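Local coordinates for endonuclease 8-like L720 (Acanthamoeba polyphaga mimivirus, PDB 4MB7), which is an endonuclease VIII-like protein of a mimivirus, built with a helix-two-turn-helix (H2TH) domain and a zinc site near its C terminus, at residues A[146-149]-A[150-154]; A[171-174]-A[175-178]; A[181-184]-A[185-189]; A[215-218]-A[219-223]. One frame throughout, in Å; residues are numbered along the deposited sequence.

Contact 1. Residues A[146-149]-A[150-154]; sequences FDYN and LFQSH
Asp147 N-caps helix 148-161 in the H2TH region by turning its carboxylate onto the backbone of Leu150. OD1 accepts from Leu150 N at 3.1 Å; the N-H points almost straight at it, yet meets the oxygen from above the carboxylate plane. With CG anti to the backbone N (chi1 -171°), the carboxylate swings beside its own carbonyl carbon, near the amides of the first turn. The main chain of Asp147 joins in: its O takes Phe151 N at 2.8 Å, so side chain and carbonyl hold the same turn.

The tight part lies on the inner side. Phe146 brings CE1 to 3.6 Å from Phe151 CG, with CZ close behind, and the two ring planes are inclined at 53°. Phe151 is buried and also touches Cys212 of helix 205-230.

On the more exposed side the packing is looser: Gln152 CG sits over one Tyr148 ring face, off toward the rim, in a CH-pi contact 3.9 Å from the centroid. A bend at chi2 (-65°) then brings Gln152 NE2 to 3.6 Å from Tyr148 CE1. One residue further along, Asn149 O accepts twice, from Ser153 N at 3.2 Å and from Ser153 OG at 3.0 Å, the two donors arriving from opposite faces of the carbonyl plane.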
loop_
_atom_site.group_PDB
_atom_site.type_symbol
_atom_site.label_atom_id
_atom_site.label_comp_id
_atom_site.label_asym_id
_atom_site.label_seq_id
_atom_site.Cartn_x
_atom_site.Cartn_y
_atom_site.Cartn_z
ATOM N N PHE A 146 5.014 -10.460 -7.717
ATOM C CA PHE A 146 6.353 -9.890 -7.579
ATOM C C PHE A 146 7.360 -10.627 -8.454
ATOM O O PHE A 146 7.444 -11.854 -8.426
ATOM C CB PHE A 146 6.816 -9.906 -6.118
ATOM C CG PHE A 146 8.221 -9.400 -5.922
ATOM C CD1 PHE A 146 8.493 -8.041 -5.961
ATOM C CD2 PHE A 146 9.266 -10.281 -5.693
ATOM C CE1 PHE A 146 9.783 -7.570 -5.781
ATOM C CE2 PHE A 146 10.556 -9.818 -5.511
ATOM C CZ PHE A 146 10.816 -8.458 -5.555
ATOM N N ASP A 147 8.111 -9.863 -9.240
ATOM C CA ASP A 147 9.095 -10.419 -10.158
ATOM C C ASP A 147 10.479 -9.934 -9.747
ATOM O O ASP A 147 10.847 -8.789 -10.013
ATOM C CB ASP A 147 8.773 -9.991 -11.594
ATOM C CG ASP A 147 9.617 -10.711 -12.632
ATOM O OD1 ASP A 147 10.856 -10.755 -12.483
ATOM O OD2 ASP A 147 9.036 -11.233 -13.606
ATOM N N TYR A 148 11.239 -10.815 -9.099
ATOM C CA TYR A 148 12.555 -10.474 -8.562
ATOM C C TYR A 148 13.486 -9.843 -9.593
ATOM O O TYR A 148 14.030 -8.763 -9.366
ATOM C CB TYR A 148 13.222 -11.711 -7.948
ATOM C CG TYR A 148 14.590 -11.440 -7.359
ATOM C CD1 TYR A 148 14.728 -10.982 -6.056
ATOM C CD2 TYR A 148 15.745 -11.641 -8.108
ATOM C CE1 TYR A 148 15.976 -10.731 -5.514
ATOM C CE2 TYR A 148 16.997 -11.392 -7.574
ATOM C CZ TYR A 148 17.106 -10.937 -6.277
ATOM O OH TYR A 148 18.350 -10.689 -5.741
ATOM N N ASN A 149 13.670 -10.521 -10.722
ATOM C CA ASN A 149 14.587 -10.040 -11.753
ATOM C C ASN A 149 14.195 -8.683 -12.330
ATOM O O ASN A 149 15.048 -7.821 -12.537
ATOM C CB ASN A 149 14.742 -11.073 -12.871
ATOM C CG ASN A 149 15.597 -12.258 -12.454
ATOM O OD1 ASN A 149 16.397 -12.164 -11.524
ATOM N ND2 ASN A 149 15.436 -13.377 -13.149
ATOM N N LEU A 150 12.904 -8.496 -12.586
ATOM C CA LEU A 150 12.417 -7.232 -13.121
ATOM C C LEU A 150 12.504 -6.121 -12.077
ATOM O O LEU A 150 12.785 -4.970 -12.408
ATOM C CB LEU A 150 10.984 -7.378 -13.638
ATOM C CG LEU A 150 10.415 -6.168 -14.382
ATOM C CD1 LEU A 150 11.391 -5.682 -15.441
ATOM C CD2 LEU A 150 9.074 -6.509 -15.008
ATOM N N PHE A 151 12.267 -6.474 -10.816
ATOM C CA PHE A 151 12.365 -5.514 -9.720
ATOM C C PHE A 151 13.790 -5.004 -9.562
ATOM O O PHE A 151 14.012 -3.813 -9.349
ATOM C CB PHE A 151 11.887 -6.134 -8.404
ATOM C CG PHE A 151 12.167 -5.284 -7.194
ATOM C CD1 PHE A 151 11.332 -4.228 -6.863
ATOM C CD2 PHE A 151 13.266 -5.542 -6.385
ATOM C CE1 PHE A 151 11.587 -3.445 -5.752
ATOM C CE2 PHE A 151 13.527 -4.760 -5.276
ATOM C CZ PHE A 151 12.685 -3.711 -4.958
ATOM N N GLN A 152 14.754 -5.913 -9.662
ATOM C CA GLN A 152 16.159 -5.556 -9.500
ATOM C C GLN A 152 16.635 -4.626 -10.609
ATOM O O GLN A 152 17.339 -3.652 -10.348
ATOM C CB GLN A 152 17.038 -6.810 -9.439
ATOM C CG GLN A 152 16.867 -7.622 -8.165
ATOM C CD GLN A 152 17.323 -6.871 -6.926
ATOM O OE1 GLN A 152 18.123 -5.938 -7.008
ATOM N NE2 GLN A 152 16.813 -7.275 -5.768
ATOM N N SER A 153 16.246 -4.930 -11.844
ATOM C CA SER A 153 16.598 -4.094 -12.986
ATOM C C SER A 153 15.977 -2.708 -12.839
ATOM O O SER A 153 16.625 -1.693 -13.091
ATOM C CB SER A 153 16.120 -4.739 -14.287
ATOM O OG SER A 153 16.623 -6.057 -14.420
ATOM N N HIS A 154 14.714 -2.683 -12.427
ATOM C CA HIS A 154 13.980 -1.441 -12.238
ATOM C C HIS A 154 14.617 -0.605 -11.135
ATOM O O HIS A 154 14.769 0.610 -11.268
ATOM C CB HIS A 154 12.519 -1.747 -11.898
ATOM C CG HIS A 154 11.646 -0.535 -11.824
ATOM N ND1 HIS A 154 10.917 -0.211 -10.699
ATOM C CD2 HIS A 154 11.377 0.428 -12.737
ATOM C CE1 HIS A 154 10.239 0.900 -10.923
ATOM N NE2 HIS A 154 10.502 1.310 -12.150
#

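Contact 2. Residues A[171-174]-A[175-178]; sequences LLDQ and EYFP
Leu171 lays its CD2 methyl over one face of the Phe177 ring, 4.1 Å from the centroid and displaced toward the rim, a CH-pi contact made by one branch of the leucine. Between these two the chain turns back on itself around Asp173. Asp173 OD2 accepts from Glu175 N at 2.9 Å, nearly in line with its C-O bond, which closes an Asx turn; CG anti to the backbone N (chi1 -166°) lets the carboxylate lean forward over the next residues. Asp173 O accepts twice: Phe177 N comes almost end-on at 2.8 Å, whereas Tyr176 N reaches it from above the carbonyl plane in a longer bond of 3.3 Å.

The carboxylate also runs alongside Tyr176: Asp173 CG lies in the Tyr176 ring plane at its edge, 3.8 Å from Tyr176 CD2, and the two flat groups are inclined at 69°. Water 1 lies 2.9 Å from both Asp173 OD1 and Glu175 OE1, placed so that it could ease the like charges, though it has more acceptors nearby than protons to give.

Gln174 bends at chi2 and sends NE2 to Leu172 O at 3.1 Å and also to Val180 O, while its OE1 accepts from Gly179 N, so the amide holds the next part of the loop.

This is the link from helix 167-171 to helix 182-191 in the H2TH motif. Leu171 packs on Gln185 and Leu189 of the latter helix, while Tyr176 stacks on His154 and Phe177 touches Leu155, both of helix 148-161.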
loop_
_atom_site.group_PDB
_atom_site.type_symbol
_atom_site.label_atom_id
_atom_site.label_comp_id
_atom_site.label_asym_id
_atom_site.label_seq_id
_atom_site.Cartn_x
_atom_site.Cartn_y
_atom_site.Cartn_z
ATOM N N LEU A 171 13.284 5.021 -0.201
ATOM C CA LEU A 171 12.558 3.832 0.238
ATOM C C LEU A 171 11.052 4.068 0.266
ATOM O O LEU A 171 10.267 3.119 0.267
ATOM C CB LEU A 171 13.034 3.378 1.619
ATOM C CG LEU A 171 14.441 2.782 1.707
ATOM C CD1 LEU A 171 14.722 2.317 3.124
ATOM C CD2 LEU A 171 14.608 1.639 0.718
ATOM N N LEU A 172 10.657 5.336 0.290
ATOM C CA LEU A 172 9.247 5.704 0.317
ATOM C C LEU A 172 8.724 6.065 -1.072
ATOM O O LEU A 172 7.553 6.408 -1.232
ATOM C CB LEU A 172 9.021 6.862 1.286
ATOM C CG LEU A 172 9.196 6.531 2.768
ATOM C CD1 LEU A 172 9.261 7.800 3.601
ATOM C CD2 LEU A 172 8.060 5.635 3.239
ATOM N N ASP A 173 9.599 5.986 -2.070
ATOM C CA ASP A 173 9.210 6.244 -3.452
ATOM C C ASP A 173 8.306 5.117 -3.940
ATOM O O ASP A 173 8.730 3.964 -4.029
ATOM C CB ASP A 173 10.452 6.359 -4.341
ATOM C CG ASP A 173 10.147 6.951 -5.708
ATOM O OD1 ASP A 173 10.861 7.891 -6.118
ATOM O OD2 ASP A 173 9.207 6.477 -6.378
ATOM N N GLN A 174 7.062 5.456 -4.266
ATOM C CA GLN A 174 6.058 4.451 -4.610
ATOM C C GLN A 174 6.176 3.930 -6.036
ATOM O O GLN A 174 5.445 3.023 -6.435
ATOM C CB GLN A 174 4.647 4.986 -4.346
ATOM C CG GLN A 174 4.373 5.231 -2.875
ATOM C CD GLN A 174 4.606 3.988 -2.034
ATOM O OE1 GLN A 174 3.967 2.957 -2.242
ATOM N NE2 GLN A 174 5.534 4.078 -1.088
ATOM N N GLU A 175 7.095 4.500 -6.804
ATOM C CA GLU A 175 7.375 3.983 -8.135
ATOM C C GLU A 175 8.321 2.788 -8.039
ATOM O O GLU A 175 8.225 1.844 -8.822
ATOM C CB GLU A 175 7.982 5.070 -9.022
ATOM C CG GLU A 175 8.362 4.589 -10.412
ATOM C CD GLU A 175 8.833 5.712 -11.313
ATOM O OE1 GLU A 175 8.707 6.888 -10.912
ATOM O OE2 GLU A 175 9.328 5.418 -12.422
ATOM N N TYR A 176 9.219 2.829 -7.060
ATOM C CA TYR A 176 10.255 1.805 -6.926
ATOM C C TYR A 176 10.022 0.841 -5.764
ATOM O O TYR A 176 10.423 -0.320 -5.824
ATOM C CB TYR A 176 11.635 2.460 -6.827
ATOM C CG TYR A 176 12.006 3.210 -8.084
ATOM C CD1 TYR A 176 12.502 2.535 -9.191
ATOM C CD2 TYR A 176 11.842 4.586 -8.174
ATOM C CE1 TYR A 176 12.829 3.206 -10.348
ATOM C CE2 TYR A 176 12.172 5.268 -9.329
ATOM C CZ TYR A 176 12.665 4.573 -10.413
ATOM O OH TYR A 176 12.996 5.243 -11.567
ATOM N N PHE A 177 9.371 1.325 -4.711
ATOM C CA PHE A 177 9.005 0.474 -3.584
ATOM C C PHE A 177 7.516 0.589 -3.260
ATOM O O PHE A 177 7.153 1.000 -2.156
ATOM C CB PHE A 177 9.831 0.835 -2.346
ATOM C CG PHE A 177 11.306 0.597 -2.508
ATOM C CD1 PHE A 177 12.136 1.597 -2.989
ATOM C CD2 PHE A 177 11.864 -0.627 -2.173
ATOM C CE1 PHE A 177 13.494 1.380 -3.137
ATOM C CE2 PHE A 177 13.223 -0.850 -2.317
ATOM C CZ PHE A 177 14.037 0.156 -2.799
ATOM N N PRO A 178 6.646 0.220 -4.216
ATOM C CA PRO A 178 5.208 0.355 -3.967
ATOM C C PRO A 178 4.752 -0.533 -2.811
ATOM O O PRO A 178 4.963 -1.744 -2.844
ATOM C CB PRO A 178 4.578 -0.109 -5.285
ATOM C CG PRO A 178 5.593 -1.013 -5.893
ATOM C CD PRO A 178 6.925 -0.446 -5.503
HETATM O O HOH W 1 9.913 8.471 -8.806
#

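Contact 3. Residues A[181-184]-A[185-189]; sequences GNIL and QQEAL. With SO4 (sulfate ion), chain D.
Asn182 and Gln185 lie side by side with their amides only 25° from parallel, and Gln185 NE2 donates to Asn182 OD1 at 3.0 Å. Gln186 NE2 makes a second side-chain bond, bending back to Asn182 O at 2.8 Å from above the carbonyl plane. Its CG lies between the backbone N and carbonyl carbon (chi1 62°), which starts the chain back toward the preceding turn. Gln185 NE2 also bonds to Thr265 OG1 of strand 263-267, and Gln186 reaches the same strand through weak bonds to Thr266 N and Met264 O.

In the backbone, Gln185 N to Gly181 O (3.1 Å) closes the first turn from the N-cap glycine.

Carbon packing is slight: Ile183 CG2 lies alongside Glu187 CG at 4.1 Å. The carboxylate beyond is taken by the backbone N atoms of Arg240, Ile241 and Tyr242.

A sulfate, probably from the crystallisation liquor, sits at the helix start, its O3 bonded by Asn182 N at 3.1 Å and the ion also by Arg263 and Lys49. The glycine-containing turn leading into this helix is the signature of the H2TH motif; the sulfate at its N terminus is consistent with a site that favours anions.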
loop_
_atom_site.group_PDB
_atom_site.type_symbol
_atom_site.label_atom_id
_atom_site.label_comp_id
_atom_site.label_asym_id
_atom_site.label_seq_id
_atom_site.Cartn_x
_atom_site.Cartn_y
_atom_site.Cartn_z
ATOM N N GLY A 181 5.976 1.668 3.516
ATOM C CA GLY A 181 5.585 2.853 4.258
ATOM C C GLY A 181 6.590 3.227 5.332
ATOM O O GLY A 181 7.712 2.717 5.354
ATOM N N ASN A 182 6.174 4.107 6.236
ATOM C CA ASN A 182 7.076 4.694 7.221
ATOM C C ASN A 182 7.658 3.698 8.221
ATOM O O ASN A 182 8.821 3.806 8.604
ATOM C CB ASN A 182 6.381 5.836 7.968
ATOM C CG ASN A 182 7.355 6.700 8.741
ATOM O OD1 ASN A 182 8.452 6.993 8.266
ATOM N ND2 ASN A 182 6.963 7.105 9.943
ATOM N N ILE A 183 6.848 2.735 8.652
ATOM C CA ILE A 183 7.317 1.730 9.599
ATOM C C ILE A 183 8.344 0.796 8.956
ATOM O O ILE A 183 9.395 0.528 9.535
ATOM C CB ILE A 183 6.153 0.909 10.183
ATOM C CG1 ILE A 183 5.225 1.810 11.000
ATOM C CG2 ILE A 183 6.677 -0.229 11.045
ATOM C CD1 ILE A 183 4.100 1.068 11.689
ATOM N N LEU A 184 8.035 0.318 7.754
ATOM C CA LEU A 184 8.911 -0.605 7.038
ATOM C C LEU A 184 10.282 -0.009 6.737
ATOM O O LEU A 184 11.307 -0.660 6.947
ATOM C CB LEU A 184 8.259 -1.065 5.732
ATOM C CG LEU A 184 7.209 -2.171 5.827
ATOM C CD1 LEU A 184 6.481 -2.332 4.497
ATOM C CD2 LEU A 184 7.855 -3.482 6.246
ATOM N N GLN A 185 10.298 1.224 6.241
ATOM C CA GLN A 185 11.546 1.858 5.833
ATOM C C GLN A 185 12.538 2.016 6.987
ATOM O O GLN A 185 13.730 1.774 6.815
ATOM C CB GLN A 185 11.285 3.196 5.125
ATOM C CG GLN A 185 10.624 4.265 5.982
ATOM C CD GLN A 185 11.635 5.178 6.654
ATOM O OE1 GLN A 185 12.830 5.113 6.369
ATOM N NE2 GLN A 185 11.159 6.035 7.549
ATOM N N GLN A 186 12.050 2.397 8.164
ATOM C CA GLN A 186 12.944 2.624 9.298
ATOM C C GLN A 186 13.333 1.331 10.015
ATOM O O GLN A 186 14.434 1.225 10.557
ATOM C CB GLN A 186 12.362 3.653 10.274
ATOM C CG GLN A 186 11.046 3.266 10.920
ATOM C CD GLN A 186 10.379 4.447 11.606
ATOM O OE1 GLN A 186 10.516 4.638 12.813
ATOM N NE2 GLN A 186 9.658 5.250 10.832
ATOM N N GLU A 187 12.435 0.349 10.012
ATOM C CA GLU A 187 12.752 -0.963 10.564
ATOM C C GLU A 187 13.828 -1.647 9.723
ATOM O O GLU A 187 14.737 -2.286 10.256
ATOM C CB GLU A 187 11.504 -1.844 10.634
ATOM C CG GLU A 187 10.553 -1.494 11.768
ATOM C CD GLU A 187 11.119 -1.837 13.134
ATOM O OE1 GLU A 187 11.869 -2.830 13.238
ATOM O OE2 GLU A 187 10.813 -1.111 14.102
ATOM N N ALA A 188 13.722 -1.503 8.406
ATOM C CA ALA A 188 14.694 -2.095 7.494
ATOM C C ALA A 188 16.048 -1.406 7.621
ATOM O O ALA A 188 17.091 -2.060 7.606
ATOM C CB ALA A 188 14.196 -2.016 6.066
ATOM N N LEU A 189 16.023 -0.084 7.745
ATOM C CA LEU A 189 17.252 0.692 7.863
ATOM C C LEU A 189 18.023 0.345 9.133
ATOM O O LEU A 189 19.254 0.298 9.122
ATOM C CB LEU A 189 16.959 2.191 7.793
ATOM C CG LEU A 189 16.706 2.730 6.383
ATOM C CD1 LEU A 189 16.261 4.182 6.424
ATOM C CD2 LEU A 189 17.948 2.573 5.515
HETATM S S SO4 D . 2.887 5.519 5.480
HETATM O O1 SO4 D . 2.249 4.541 4.604
HETATM O O2 SO4 D . 1.965 6.625 5.727
HETATM O O3 SO4 D . 3.231 4.882 6.748
HETATM O O4 SO4 D . 4.095 6.031 4.842
#

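Contact 4. Residues A[215-218]-A[219-223]; sequences LKKI and IDLLY
Leu222 N donates to Ile218 O at 2.9 Å, with an N-H...O angle of 162°, one rung of the ladder that runs through this middle part of helix 205-230. Ile219 N to Leu215 O, at 3.1 Å, is the equivalent bond three residues earlier. Ile219 CG1, beside its backbone N (chi1 -69°), packs 3.2 Å from Leu215 O.

Asp220 CG sits 3.0 Å from Lys216 O, and Asp220 OD2, at 3.2 Å, is a second acceptor beside that oxygen, which would be expected to be mildly unfavourable; Asp220 N meanwhile bonds to that very carbonyl.

The long helix belongs to the H2TH region, and its faces differ. Ile218 and Ile219 are buried, both packing on Leu184 of helix 182-191, and Ile218 CG2 just meets Leu222 CD1 at 4.2 Å. On the outer side, Lys217 and Leu221 run alongside each other. The lysine chain, bent at chi2 and chi3, lays its CD 3.7 Å from Leu221 CD1 before NZ turns off to a salt bridge with Asp191.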
loop_
_atom_site.group_PDB
_atom_site.type_symbol
_atom_site.label_atom_id
_atom_site.label_comp_id
_atom_site.label_asym_id
_atom_site.label_seq_id
_atom_site.Cartn_x
_atom_site.Cartn_y
_atom_site.Cartn_z
ATOM N N LEU A 215 13.570 -5.657 3.868
ATOM C CA LEU A 215 12.202 -5.210 3.618
ATOM C C LEU A 215 11.260 -6.393 3.431
ATOM O O LEU A 215 10.202 -6.459 4.056
ATOM C CB LEU A 215 12.151 -4.295 2.391
ATOM C CG LEU A 215 12.643 -2.861 2.580
ATOM C CD1 LEU A 215 12.797 -2.170 1.235
ATOM C CD2 LEU A 215 11.686 -2.084 3.473
ATOM N N LYS A 216 11.658 -7.337 2.586
ATOM C CA LYS A 216 10.811 -8.493 2.317
ATOM C C LYS A 216 10.672 -9.390 3.544
ATOM O O LYS A 216 9.612 -9.979 3.766
ATOM C CB LYS A 216 11.322 -9.289 1.114
ATOM C CG LYS A 216 10.308 -10.290 0.580
ATOM C CD LYS A 216 10.697 -10.816 -0.790
ATOM C CE LYS A 216 9.588 -11.679 -1.376
ATOM N NZ LYS A 216 9.962 -12.249 -2.701
ATOM N N LYS A 217 11.729 -9.477 4.348
ATOM C CA LYS A 217 11.704 -10.290 5.561
ATOM C C LYS A 217 10.693 -9.756 6.573
ATOM O O LYS A 217 9.908 -10.518 7.136
ATOM C CB LYS A 217 13.097 -10.351 6.191
ATOM C CG LYS A 217 13.202 -11.288 7.383
ATOM C CD LYS A 217 13.332 -10.520 8.688
ATOM C CE LYS A 217 14.550 -9.615 8.672
ATOM N NZ LYS A 217 14.733 -8.911 9.971
ATOM N N ILE A 218 10.721 -8.446 6.793
ATOM C CA ILE A 218 9.807 -7.792 7.722
ATOM C C ILE A 218 8.358 -7.886 7.239
ATOM O O ILE A 218 7.440 -8.090 8.037
ATOM C CB ILE A 218 10.207 -6.317 7.944
ATOM C CG1 ILE A 218 11.634 -6.242 8.492
ATOM C CG2 ILE A 218 9.239 -5.630 8.893
ATOM C CD1 ILE A 218 12.200 -4.841 8.551
ATOM N N ILE A 219 8.158 -7.749 5.930
ATOM C CA ILE A 219 6.834 -7.923 5.341
ATOM C C ILE A 219 6.334 -9.348 5.568
ATOM O O ILE A 219 5.165 -9.561 5.899
ATOM C CB ILE A 219 6.835 -7.588 3.836
ATOM C CG1 ILE A 219 7.037 -6.086 3.631
ATOM C CG2 ILE A 219 5.532 -8.037 3.179
ATOM C CD1 ILE A 219 7.254 -5.689 2.186
ATOM N N ASP A 220 7.229 -10.319 5.403
ATOM C CA ASP A 220 6.906 -11.720 5.666
ATOM C C ASP A 220 6.506 -11.934 7.123
ATOM O O ASP A 220 5.557 -12.662 7.413
ATOM C CB ASP A 220 8.096 -12.624 5.333
ATOM C CG ASP A 220 8.350 -12.739 3.844
ATOM O OD1 ASP A 220 7.425 -12.463 3.048
ATOM O OD2 ASP A 220 9.480 -13.119 3.472
ATOM N N LEU A 221 7.246 -11.305 8.032
ATOM C CA LEU A 221 6.971 -11.413 9.460
ATOM C C LEU A 221 5.618 -10.802 9.812
ATOM O O LEU A 221 4.856 -11.374 10.586
ATOM C CB LEU A 221 8.075 -10.738 10.278
ATOM C CG LEU A 221 9.435 -11.438 10.322
ATOM C CD1 LEU A 221 10.453 -10.583 11.064
ATOM C CD2 LEU A 221 9.309 -12.805 10.973
ATOM N N LEU A 222 5.330 -9.636 9.240
ATOM C CA LEU A 222 4.047 -8.979 9.454
ATOM C C LEU A 222 2.901 -9.830 8.922
ATOM O O LEU A 222 1.842 -9.913 9.541
ATOM C CB LEU A 222 4.031 -7.599 8.796
ATOM C CG LEU A 222 4.812 -6.500 9.518
ATOM C CD1 LEU A 222 5.021 -5.308 8.604
ATOM C CD2 LEU A 222 4.080 -6.080 10.783
ATOM N N TYR A 223 3.117 -10.470 7.778
ATOM C CA TYR A 223 2.089 -11.322 7.194
ATOM C C TYR A 223 1.888 -12.586 8.022
ATOM O O TYR A 223 0.761 -13.039 8.216
ATOM C CB TYR A 223 2.427 -11.683 5.748
ATOM C CG TYR A 223 1.307 -12.408 5.039
ATOM C CD1 TYR A 223 0.167 -11.728 4.628
ATOM C CD2 TYR A 223 1.385 -13.770 4.785
ATOM C CE1 TYR A 223 -0.865 -12.386 3.982
ATOM C CE2 TYR A 223 0.360 -14.436 4.139
ATOM C CZ TYR A 223 -0.761 -13.739 3.740
ATOM O OH TYR A 223 -1.783 -14.397 3.097
#

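From the N terminus the contacts come strictly in series: each is a single continuous stretch, so none nests within or crosses another, and none closes a long loop. Contact 1 starts helix 148-161, contact 2 turns the chain between helices 167-171 and 182-191, contact 3 opens the latter helix, and contact 4 lies midway along helix 205-230. In space most of them meet. Phe151 of contact 1 meets Phe177 of contact 2, and Leu171 of contact 2 meets Leu189 of contact 3. In contact 4, Leu215 meets Phe177, and Leu215 with Ile218 packs on Ala188; a contact of Lys216 with Phe146 depends on the conformer taken. Contacts 1 and 3 stay about 11 Å apart at their nearest atoms.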